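Local coordinates for protein Succinylglutamatedesuccinylase/aspartoacylase (PDB 3CDX) that probably hydrolyses carbon-nitrogen bonds of linear amides or ester bonds, as a metal-dependent member of the succinylglutamate desuccinylase/aspartoacylase family, at residues 15-20 with 88-93; 294-299 with 305-310. All coordinates share one frame; numbering follows the deposited sequence.

Interaction 1: 15-20 with 88-93; sequences IDFDRD and RVIMLP
Arg-88 reaches from strand 88-92 to the type I turn of Asp-16 to Arg-19 and grips Phe-17 there through one guanidinium nitrogen. Arg-88 CG lies anti to the backbone N (chi1 -172°) and the chain bends at chi3, which brings Arg-88 NH2 to 2.8 Å from Phe-17 O; the hydrogen bond is fairly straight, and the oxygen lies within 5° of the guanidinium plane. Seen from the carbonyl, however, the donor stands well above the peptide plane, not on a lone pair. The same NH2 gives a hydrogen bond to a water, which in turn donates to Asp-18 OD1 at 2.6 Å. Directly, Asp-18 OD1 and Arg-88 NH2 are 3.7 Å apart, a long salt bridge. Arg-88 NE is held by Thr-55 OG1 of the adjoining strand 55-60, which fixes the base of the group.

Two residues on, Ile-90 points to the same side, and its CD1 comes 4.2 Å from Phe-17 CD1, the two side chains crossing at about a right angle. One face of the phenyl ring is occupied by Ile-15 CG2. The turn itself is braced by an Asx turn, Asp-18 N donating to Asp-16 OD1 at 3.1 Å.

This small contact of 169 Å² on strand 88-92 combines one hydrogen bond, a water-bridged salt bridge and the Phe-17/Ile-90 touch; its charge attraction is probably softened by distance and by the water.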
ATOM      1  N   ILE A  15      -0.190   3.439 -37.606  1.00 34.13           N
ATOM      2  CA  ILE A  15      -0.247   4.666 -38.398  1.00 34.53           C
ATOM      3  C   ILE A  15       0.880   4.722 -39.449  1.00 34.39           C
ATOM      4  O   ILE A  15       2.032   4.431 -39.155  1.00 35.42           O
ATOM      5  CB  ILE A  15      -0.250   5.920 -37.473  1.00 34.04           C
ATOM      6  CG1 ILE A  15      -1.529   5.885 -36.619  1.00 34.11           C
ATOM      7  CG2 ILE A  15      -0.087   7.189 -38.304  1.00 34.92           C
ATOM      8  CD1 ILE A  15      -1.809   7.060 -35.741  1.00 34.44           C
ATOM      9  N   ASP A  16       0.539   5.057 -40.681  1.00 34.13           N
ATOM     10  CA  ASP A  16       1.542   5.236 -41.723  1.00 34.61           C
ATOM     11  C   ASP A  16       1.864   6.703 -41.758  1.00 34.12           C
ATOM     12  O   ASP A  16       1.135   7.497 -42.355  1.00 34.30           O
ATOM     13  CB  ASP A  16       0.990   4.766 -43.093  1.00 34.69           C
ATOM     14  CG  ASP A  16       1.993   4.933 -44.248  1.00 36.68           C
ATOM     15  OD1 ASP A  16       3.078   5.539 -44.093  1.00 37.98           O
ATOM     16  OD2 ASP A  16       1.682   4.438 -45.349  1.00 38.82           O
ATOM     17  N   PHE A  17       2.969   7.058 -41.114  1.00 35.29           N
ATOM     18  CA  PHE A  17       3.385   8.454 -40.951  1.00 36.48           C
ATOM     19  C   PHE A  17       3.811   9.161 -42.257  1.00 38.22           C
ATOM     20  O   PHE A  17       3.933  10.385 -42.283  1.00 38.08           O
ATOM     21  CB  PHE A  17       4.472   8.551 -39.876  1.00 36.10           C
ATOM     22  CG  PHE A  17       3.975   8.243 -38.467  1.00 34.80           C
ATOM     23  CD1 PHE A  17       3.447   9.259 -37.652  1.00 33.75           C
ATOM     24  CD2 PHE A  17       4.048   6.951 -37.960  1.00 33.42           C
ATOM     25  CE1 PHE A  17       2.993   8.981 -36.336  1.00 35.76           C
ATOM     26  CE2 PHE A  17       3.619   6.662 -36.666  1.00 34.39           C
ATOM     27  CZ  PHE A  17       3.079   7.683 -35.849  1.00 35.01           C
ATOM     28  N   ASP A  18       3.997   8.391 -43.333  1.00 40.20           N
ATOM     29  CA  ASP A  18       4.337   8.924 -44.659  1.00 41.99           C
ATOM     30  C   ASP A  18       3.105   9.148 -45.547  1.00 42.69           C
ATOM     31  O   ASP A  18       3.224   9.667 -46.654  1.00 43.32           O
ATOM     32  CB  ASP A  18       5.301   7.981 -45.380  1.00 42.58           C
ATOM     33  CG  ASP A  18       6.647   7.866 -44.681  1.00 45.68           C
ATOM     34  OD1 ASP A  18       7.172   8.903 -44.215  1.00 47.36           O
ATOM     35  OD2 ASP A  18       7.195   6.727 -44.617  1.00 49.76           O
ATOM     36  N   ARG A  19       1.926   8.755 -45.064  1.00 42.38           N
ATOM     37  CA  ARG A  19       0.710   8.852 -45.846  1.00 41.90           C
ATOM     38  C   ARG A  19       0.047  10.213 -45.682  1.00 41.53           C
ATOM     39  O   ARG A  19      -0.161  10.675 -44.558  1.00 40.82           O
ATOM     40  CB  ARG A  19      -0.247   7.753 -45.424  1.00 42.13           C
ATOM     41  CG  ARG A  19      -1.518   7.660 -46.249  1.00 44.62           C
ATOM     42  CD  ARG A  19      -2.140   6.289 -46.048  1.00 48.77           C
ATOM     43  NE  ARG A  19      -3.268   6.300 -45.125  1.00 51.74           N
ATOM     44  CZ  ARG A  19      -3.657   5.254 -44.394  1.00 53.35           C
ATOM     45  NH1 ARG A  19      -4.718   5.375 -43.593  1.00 51.68           N
ATOM     46  NH2 ARG A  19      -2.986   4.092 -44.451  1.00 53.45           N
ATOM     47  N   ASP A  20      -0.289  10.856 -46.802  1.00 40.74           N
ATOM     48  CA  ASP A  20      -0.990  12.139 -46.761  1.00 40.39           C
ATOM     49  C   ASP A  20      -2.411  12.000 -46.219  1.00 39.02           C
ATOM     50  O   ASP A  20      -3.069  10.994 -46.436  1.00 38.21           O
ATOM     51  CB  ASP A  20      -1.070  12.776 -48.148  1.00 41.80           C
ATOM     52  CG  ASP A  20       0.198  13.510 -48.548  1.00 44.20           C
ATOM     53  OD1 ASP A  20       1.145  13.647 -47.735  1.00 47.56           O
ATOM     54  OD2 ASP A  20       0.235  13.955 -49.709  1.00 47.23           O
ATOM     55  N   ARG A  88       4.020  18.374 -41.921  1.00 30.37           N
ATOM     56  CA  ARG A  88       3.524  17.272 -41.085  1.00 28.57           C
ATOM     57  C   ARG A  88       3.478  17.680 -39.624  1.00 28.10           C
ATOM     58  O   ARG A  88       4.447  18.245 -39.099  1.00 27.64           O
ATOM     59  CB  ARG A  88       4.368  16.005 -41.270  1.00 28.21           C
ATOM     60  CG  ARG A  88       3.774  14.758 -40.571  1.00 28.69           C
ATOM     61  CD  ARG A  88       4.490  13.452 -40.940  1.00 27.25           C
ATOM     62  NE  ARG A  88       5.937  13.618 -40.856  1.00 27.35           N
ATOM     63  CZ  ARG A  88       6.827  12.689 -41.179  1.00 28.27           C
ATOM     64  NH1 ARG A  88       8.118  12.968 -41.079  1.00 31.50           N
ATOM     65  NH2 ARG A  88       6.442  11.490 -41.605  1.00 28.04           N
ATOM     66  N   VAL A  89       2.325  17.400 -39.002  1.00 27.41           N
ATOM     67  CA  VAL A  89       2.073  17.630 -37.568  1.00 26.49           C
ATOM     68  C   VAL A  89       1.753  16.277 -36.890  1.00 26.06           C
ATOM     69  O   VAL A  89       0.819  15.581 -37.287  1.00 24.97           O
ATOM     70  CB  VAL A  89       0.918  18.619 -37.332  1.00 26.91           C
ATOM     71  CG1 VAL A  89       0.785  18.965 -35.830  1.00 25.75           C
ATOM     72  CG2 VAL A  89       1.137  19.925 -38.172  1.00 25.40           C
ATOM     73  N   ILE A  90       2.579  15.922 -35.908  1.00 25.29           N
ATOM     74  CA  ILE A  90       2.376  14.746 -35.048  1.00 24.59           C
ATOM     75  C   ILE A  90       2.028  15.202 -33.623  1.00 23.92           C
ATOM     76  O   ILE A  90       2.792  15.951 -33.004  1.00 24.63           O
ATOM     77  CB  ILE A  90       3.619  13.847 -35.080  1.00 24.52           C
ATOM     78  CG1 ILE A  90       3.907  13.424 -36.539  1.00 24.63           C
ATOM     79  CG2 ILE A  90       3.449  12.567 -34.121  1.00 25.10           C
ATOM     80  CD1 ILE A  90       5.280  12.895 -36.768  1.00 25.16           C
ATOM     81  N   MET A  91       0.892  14.730 -33.105  1.00 23.96           N
ATOM     82  CA  MET A  91       0.289  15.221 -31.841  1.00 22.96           C
ATOM     83  C   MET A  91       0.039  14.067 -30.888  1.00 23.86           C
ATOM     84  O   MET A  91      -0.728  13.171 -31.206  1.00 23.68           O
ATOM     85  CB  MET A  91      -1.018  15.984 -32.117  1.00 23.27           C
ATOM     86  CG  MET A  91      -0.759  17.337 -32.880  1.00 24.51           C
ATOM     87  SD  MET A  91      -2.190  18.101 -33.717  1.00 19.75           S
ATOM     88  CE  MET A  91      -2.494  16.843 -34.960  1.00 21.62           C
ATOM     89  N   LEU A  92       0.761  14.064 -29.756  1.00 23.81           N
ATOM     90  CA  LEU A  92       0.552  13.082 -28.670  1.00 23.15           C
ATOM     91  C   LEU A  92       0.221  13.893 -27.470  1.00 20.98           C
ATOM     92  O   LEU A  92       1.119  14.257 -26.731  1.00 22.96           O
ATOM     93  CB  LEU A  92       1.807  12.206 -28.396  1.00 22.19           C
ATOM     94  CG  LEU A  92       2.047  11.107 -29.442  1.00 23.62           C
ATOM     95  CD1 LEU A  92       2.727  11.688 -30.702  1.00 24.58           C
ATOM     96  CD2 LEU A  92       2.880   9.925 -28.921  1.00 25.25           C
ATOM     97  N   PRO A  93      -1.073  14.201 -27.263  1.00 21.02           N
ATOM     98  CA  PRO A  93      -1.439  15.083 -26.155  1.00 20.19           C
ATOM     99  C   PRO A  93      -1.329  14.425 -24.794  1.00 20.38           C
ATOM    100  O   PRO A  93      -1.301  15.121 -23.795  1.00 20.49           O
ATOM    101  CB  PRO A  93      -2.918  15.359 -26.407  1.00 21.05           C
ATOM    102  CG  PRO A  93      -3.402  14.125 -27.121  1.00 20.45           C
ATOM    103  CD  PRO A  93      -2.264  13.761 -28.034  1.00 19.43           C
TER
HETATM  104  O   HOH W   1       8.141   9.095 -41.761  1.00 42.67           O

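Interaction 2: 294-299 with 305-310; sequences AGWIHF and TAPLEL
Pro-307 lies over one face of the His-298 imidazole: Pro-307 CB is 4.0 Å from the ring centroid and close to the ring normal, a CH-pi contact displaced toward the ND1 side of the ring, where His-298 ND1 to Pro-307 CB is 3.8 Å. The imidazole's NE2 is hydrogen-bonded to Glu-279 on the neighbouring strand 276-280, so ring rotation is set by a polar anchor as well as by the proline. Replacing His-298 by an alanine would probably strip Pro-307 of its flat aromatic partner and leave Glu-279 without this hydrogen bond.

Trp-296 and Glu-309 run side by side and point the same way, their ring and carboxylate planes 23° apart. Trp-296 CD1 rests 3.8 Å from Glu-309 CB, so the aliphatic part of the acid does the touching, while Glu-309 OE2 is hydrogen-bonded to Thr-293 OG1.

These pairs decorate a beta hairpin whose antiparallel strands meet at 157°. Ile-297 and Leu-308 form a hydrogen-bonded pair, Trp-296 and Glu-309 a non-hydrogen-bonded one. At the far end Ala-294 and Gly-295 both face Leu-310 in a classic beta bulge, with Ala-294 N to Leu-310 O at 2.7 Å and Leu-310 N to Gly-295 O at 2.9 Å.

Ile-297, Leu-308 and Leu-310 occupy the face away from Trp-296, where Ile-297 CD1 meets Leu-310 CD1 at 4.3 Å. Beyond the strand, Phe-299 has CG anti to its carbonyl carbon (chi1 -52°), which turns the ring back across the hairpin: Phe-299 CE2 lies 4.0 Å from Leu-308 CB, and Ala-306 O approaches the ring edge near its plane. A water joins Phe-299 N to Thr-305 O, and Arg-78 of the second subunit packs on Ala-306 and Pro-307.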
ATOM      1  N   ALA A 294      11.769  35.927   1.475  1.00 30.53           N
ATOM      2  CA  ALA A 294      11.072  35.044   0.516  1.00 30.18           C
ATOM      3  C   ALA A 294       9.853  34.355   1.165  1.00 29.29           C
ATOM      4  O   ALA A 294       8.876  34.018   0.462  1.00 29.19           O
ATOM      5  CB  ALA A 294      12.031  34.020  -0.099  1.00 29.38           C
ATOM      6  N   GLY A 295       9.901  34.210   2.489  1.00 28.07           N
ATOM      7  CA  GLY A 295       8.838  33.585   3.275  1.00 28.03           C
ATOM      8  C   GLY A 295       9.444  32.969   4.509  1.00 28.67           C
ATOM      9  O   GLY A 295      10.613  33.223   4.803  1.00 29.25           O
ATOM     10  N   TRP A 296       8.652  32.176   5.231  1.00 28.65           N
ATOM     11  CA  TRP A 296       9.001  31.619   6.539  1.00 28.48           C
ATOM     12  C   TRP A 296       8.544  30.167   6.638  1.00 28.63           C
ATOM     13  O   TRP A 296       7.445  29.804   6.184  1.00 26.62           O
ATOM     14  CB  TRP A 296       8.285  32.384   7.685  1.00 29.07           C
ATOM     15  CG  TRP A 296       8.561  33.839   7.764  1.00 27.04           C
ATOM     16  CD1 TRP A 296       9.561  34.445   8.490  1.00 28.97           C
ATOM     17  CD2 TRP A 296       7.853  34.889   7.095  1.00 28.61           C
ATOM     18  NE1 TRP A 296       9.503  35.812   8.314  1.00 28.23           N
ATOM     19  CE2 TRP A 296       8.476  36.112   7.460  1.00 27.79           C
ATOM     20  CE3 TRP A 296       6.735  34.920   6.235  1.00 26.80           C
ATOM     21  CZ2 TRP A 296       8.023  37.347   6.996  1.00 29.29           C
ATOM     22  CZ3 TRP A 296       6.301  36.122   5.757  1.00 28.09           C
ATOM     23  CH2 TRP A 296       6.938  37.336   6.136  1.00 29.42           C
ATOM     24  N   ILE A 297       9.380  29.347   7.265  1.00 27.97           N
ATOM     25  CA  ILE A 297       8.993  27.975   7.533  1.00 28.55           C
ATOM     26  C   ILE A 297       8.527  27.949   8.972  1.00 28.43           C
ATOM     27  O   ILE A 297       9.324  28.233   9.882  1.00 27.80           O
ATOM     28  CB  ILE A 297      10.163  27.006   7.374  1.00 28.36           C
ATOM     29  CG1 ILE A 297      10.633  26.945   5.912  1.00 28.25           C
ATOM     30  CG2 ILE A 297       9.803  25.662   7.978  1.00 27.48           C
ATOM     31  CD1 ILE A 297      11.900  26.047   5.693  1.00 29.47           C
ATOM     32  N   HIS A 298       7.240  27.641   9.151  1.00 27.81           N
ATOM     33  CA  HIS A 298       6.615  27.577  10.450  1.00 26.78           C
ATOM     34  C   HIS A 298       6.783  26.168  10.989  1.00 27.19           C
ATOM     35  O   HIS A 298       6.748  25.176  10.205  1.00 26.56           O
ATOM     36  CB  HIS A 298       5.122  27.961  10.337  1.00 27.02           C
ATOM     37  CG  HIS A 298       4.880  29.374   9.871  1.00 27.65           C
ATOM     38  ND1 HIS A 298       4.638  30.414  10.746  1.00 28.17           N
ATOM     39  CD2 HIS A 298       4.862  29.921   8.631  1.00 27.32           C
ATOM     40  CE1 HIS A 298       4.472  31.535  10.062  1.00 28.62           C
ATOM     41  NE2 HIS A 298       4.605  31.265   8.777  1.00 24.94           N
ATOM     42  N   PHE A 299       6.992  26.073  12.314  1.00 26.79           N
ATOM     43  CA  PHE A 299       7.058  24.795  13.022  1.00 27.99           C
ATOM     44  C   PHE A 299       5.812  24.617  13.879  1.00 28.56           C
ATOM     45  O   PHE A 299       5.835  24.775  15.116  1.00 28.53           O
ATOM     46  CB  PHE A 299       8.379  24.663  13.798  1.00 28.38           C
ATOM     47  CG  PHE A 299       9.580  24.924  12.918  1.00 29.44           C
ATOM     48  CD1 PHE A 299      10.003  23.946  11.989  1.00 30.49           C
ATOM     49  CD2 PHE A 299      10.209  26.169  12.934  1.00 29.26           C
ATOM     50  CE1 PHE A 299      11.070  24.202  11.108  1.00 30.92           C
ATOM     51  CE2 PHE A 299      11.302  26.429  12.087  1.00 29.83           C
ATOM     52  CZ  PHE A 299      11.732  25.457  11.170  1.00 30.48           C
ATOM     53  N   THR A 305       8.030  28.284  19.373  1.00 38.70           N
ATOM     54  CA  THR A 305       9.084  28.335  18.328  1.00 37.81           C
ATOM     55  C   THR A 305       8.827  29.333  17.181  1.00 37.22           C
ATOM     56  O   THR A 305       7.781  29.266  16.515  1.00 37.50           O
ATOM     57  CB  THR A 305       9.334  26.934  17.735  1.00 37.69           C
ATOM     58  OG1 THR A 305       9.576  26.003  18.800  1.00 39.70           O
ATOM     59  CG2 THR A 305      10.507  26.940  16.821  1.00 37.60           C
ATOM     60  N   ALA A 306       9.790  30.236  16.947  1.00 35.00           N
ATOM     61  CA  ALA A 306       9.722  31.182  15.847  1.00 34.92           C
ATOM     62  C   ALA A 306       9.951  30.510  14.500  1.00 34.13           C
ATOM     63  O   ALA A 306      10.770  29.614  14.380  1.00 32.98           O
ATOM     64  CB  ALA A 306      10.740  32.343  16.020  1.00 35.20           C
ATOM     65  N   PRO A 307       9.222  30.970  13.473  1.00 34.44           N
ATOM     66  CA  PRO A 307       9.440  30.432  12.130  1.00 33.95           C
ATOM     67  C   PRO A 307      10.814  30.792  11.560  1.00 34.11           C
ATOM     68  O   PRO A 307      11.435  31.802  11.937  1.00 32.71           O
ATOM     69  CB  PRO A 307       8.329  31.077  11.305  1.00 33.14           C
ATOM     70  CG  PRO A 307       7.971  32.304  12.053  1.00 34.65           C
ATOM     71  CD  PRO A 307       8.148  31.980  13.498  1.00 33.70           C
ATOM     72  N   LEU A 308      11.268  29.976  10.622  1.00 34.16           N
ATOM     73  CA  LEU A 308      12.559  30.243  10.011  1.00 34.18           C
ATOM     74  C   LEU A 308      12.409  31.103   8.757  1.00 33.47           C
ATOM     75  O   LEU A 308      11.834  30.663   7.762  1.00 32.12           O
ATOM     76  CB  LEU A 308      13.285  28.924   9.714  1.00 34.10           C
ATOM     77  CG  LEU A 308      14.648  28.950   9.031  1.00 34.23           C
ATOM     78  CD1 LEU A 308      15.732  29.499  10.011  1.00 35.84           C
ATOM     79  CD2 LEU A 308      14.997  27.505   8.582  1.00 34.33           C
ATOM     80  N   GLU A 309      12.954  32.326   8.814  1.00 33.12           N
ATOM     81  CA  GLU A 309      12.949  33.242   7.669  1.00 32.86           C
ATOM     82  C   GLU A 309      13.895  32.784   6.552  1.00 32.58           C
ATOM     83  O   GLU A 309      15.075  32.462   6.821  1.00 31.16           O
ATOM     84  CB  GLU A 309      13.376  34.646   8.122  1.00 33.10           C
ATOM     85  CG  GLU A 309      13.163  35.748   7.032  1.00 33.58           C
ATOM     86  CD  GLU A 309      13.713  37.124   7.470  1.00 34.30           C
ATOM     87  OE1 GLU A 309      14.328  37.183   8.544  1.00 35.36           O
ATOM     88  OE2 GLU A 309      13.534  38.120   6.741  1.00 33.48           O
ATOM     89  N   LEU A 310      13.388  32.775   5.310  1.00 31.49           N
ATOM     90  CA  LEU A 310      14.222  32.528   4.099  1.00 31.88           C
ATOM     91  C   LEU A 310      14.338  33.787   3.271  1.00 31.97           C
ATOM     92  O   LEU A 310      13.362  34.522   3.157  1.00 32.08           O
ATOM     93  CB  LEU A 310      13.617  31.431   3.181  1.00 30.57           C
ATOM     94  CG  LEU A 310      13.311  30.062   3.817  1.00 31.86           C
ATOM     95  CD1 LEU A 310      13.053  28.970   2.793  1.00 29.78           C
ATOM     96  CD2 LEU A 310      14.427  29.640   4.786  1.00 33.93           C
TER
HETATM   97  O   HOH W   2       6.970  28.444  13.891  1.00 27.94           O

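In the fold
The two contacts share no strand or helix and lie on opposite sides of the chain's centre, with nearest atoms about 32 Å apart. Interaction 1 joins an N-terminal loop to a strand 68 residues later and is part surface, part interior: exposed and partly exposed residues meet beside a buried isoleucine. Interaction 2 is local, two strands of one hairpin at the edge, within this chain, of a four-stranded antiparallel sheet, and buries over three times the area. Its cohesion comes from backbone bonds and apolar or aromatic packing, whereas 15-20 with 88-93 has one arginine as its sole hydrogen-bond donor across the segments, beside a single apolar touch. Another subunit touches only interaction 2; both lie away from the calcium site of His-63, Glu-66 and His-149.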